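Local coordinates for periplasmic branched-chain amino acid-binding protein (Burkholderia mallei, PDB 3I09) that probably binds a branched-chain amino acid or a related small acid in the periplasm and delivers it to an ABC transporter, at residues G38-K43 / K292-A297. Sequence-based numbering, arbitrary orientation.
Sequences GKVNGK and KAVQAA
Val40 and Gln295 bring the two backbones closest, with their CA atoms 6.2 Å apart, where a tight hairpin faces the last turn of helix 278-297. The hairpin joins edge strand 39-40 to strand 43-51 through a type I' turn from Val40 to Lys43. Two backbone hydrogen bonds between these residues close it. Val40 points at the helix and straddles Val294 and Gln295. Val294 CG1 packs against both Val40 methyls, CG1 and CG2, at 3.9 Å each, and the two valine side chains cross at about a right angle. Val40 CG2 also reaches Gln295 N (3.8 Å) and touches Gln295 CB. Val40 also touches Val5 of strand 5-11. Asn41 supplies the polar link. Its CG lies beside the backbone N and anti to the carbonyl carbon (chi1 -63°), which brings the amide to the helix. Asn41 ND2 donates to Val294 O at 3.2 Å, with an N-H...O angle of 153°. The oxygen lies near the amide plane, but ND2 is 63° out of the carbonyl plane, off the lone pairs. ND2 also presses on Val294 CG1 at 3.1 Å. One imperfectly directed amide-to-carbonyl bond, beside an apolar patch of Val40, Val294 and Gln295 CB, thus joins hairpin to helix.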
# COMPACT_ATOMS: atom_id res chain seq x y z
N GLY A 38 -7.49 25.14 -0.37
CA GLY A 38 -6.38 25.59 -1.21
C GLY A 38 -5.29 26.38 -0.51
O GLY A 38 -4.31 26.78 -1.14
N LYS A 39 -5.46 26.62 0.80
CA LYS A 39 -4.47 27.30 1.60
C LYS A 39 -4.49 26.77 3.02
O LYS A 39 -5.44 26.12 3.44
CB LYS A 39 -4.73 28.80 1.60
CG LYS A 39 -6.07 29.20 2.00
CD LYS A 39 -6.17 30.75 2.12
CE LYS A 39 -7.16 31.10 3.27
NZ LYS A 39 -7.18 32.56 3.63
N VAL A 40 -3.41 27.04 3.74
CA VAL A 40 -3.35 26.71 5.15
C VAL A 40 -2.35 27.67 5.79
O VAL A 40 -1.38 28.05 5.16
CB VAL A 40 -2.97 25.23 5.44
CG1 VAL A 40 -1.56 24.88 4.99
CG2 VAL A 40 -3.16 24.92 6.94
N ASN A 41 -2.64 28.07 7.01
CA ASN A 41 -1.88 29.11 7.71
C ASN A 41 -1.63 30.35 6.88
O ASN A 41 -0.52 30.92 6.88
CB ASN A 41 -0.58 28.54 8.22
CG ASN A 41 -0.78 27.45 9.25
OD1 ASN A 41 -1.84 27.35 9.90
ND2 ASN A 41 0.25 26.63 9.43
N GLY A 42 -2.65 30.76 6.14
CA GLY A 42 -2.56 31.92 5.30
C GLY A 42 -1.71 31.79 4.05
O GLY A 42 -1.53 32.77 3.36
N LYS A 43 -1.21 30.61 3.74
CA LYS A 43 -0.35 30.42 2.55
C LYS A 43 -1.01 29.49 1.57
O LYS A 43 -1.61 28.47 1.97
CB LYS A 43 0.99 29.81 2.92
CG LYS A 43 1.84 30.70 3.77
CD LYS A 43 2.99 29.99 4.46
CE LYS A 43 4.19 29.77 3.58
NZ LYS A 43 5.45 29.65 4.46
N LYS A 292 -4.59 19.15 8.31
CA LYS A 292 -5.23 19.38 9.62
C LYS A 292 -4.17 19.58 10.68
O LYS A 292 -4.36 20.37 11.59
CB LYS A 292 -6.17 18.24 10.01
CG LYS A 292 -7.48 18.29 9.29
CD LYS A 292 -8.42 17.13 9.68
CE LYS A 292 -9.85 17.32 9.07
NZ LYS A 292 -10.63 18.49 9.62
N ALA A 293 -3.07 18.85 10.58
CA ALA A 293 -1.99 18.97 11.53
C ALA A 293 -1.26 20.32 11.40
O ALA A 293 -0.98 20.96 12.40
CB ALA A 293 -1.04 17.80 11.36
N VAL A 294 -1.01 20.76 10.17
CA VAL A 294 -0.39 22.07 9.94
C VAL A 294 -1.33 23.16 10.47
O VAL A 294 -0.86 24.08 11.11
CB VAL A 294 -0.10 22.34 8.47
CG1 VAL A 294 0.38 23.79 8.25
CG2 VAL A 294 0.99 21.33 7.94
N GLN A 295 -2.63 23.03 10.23
CA GLN A 295 -3.67 24.00 10.67
C GLN A 295 -3.72 24.11 12.19
O GLN A 295 -3.80 25.23 12.73
CB GLN A 295 -5.04 23.56 10.10
CG GLN A 295 -6.31 24.41 10.50
CD GLN A 295 -7.52 23.90 9.76
OE1 GLN A 295 -8.01 24.52 8.78
NE2 GLN A 295 -7.95 22.70 10.11
N ALA A 296 -3.67 22.95 12.86
CA ALA A 296 -3.64 22.87 14.31
C ALA A 296 -2.31 23.34 14.91
O ALA A 296 -2.32 23.99 15.95
CB ALA A 296 -4.00 21.43 14.80
N ALA A 297 -1.19 23.03 14.27
CA ALA A 297 0.11 23.50 14.75
C ALA A 297 0.35 24.99 14.50
O ALA A 297 1.23 25.59 15.13
CB ALA A 297 1.22 22.70 14.11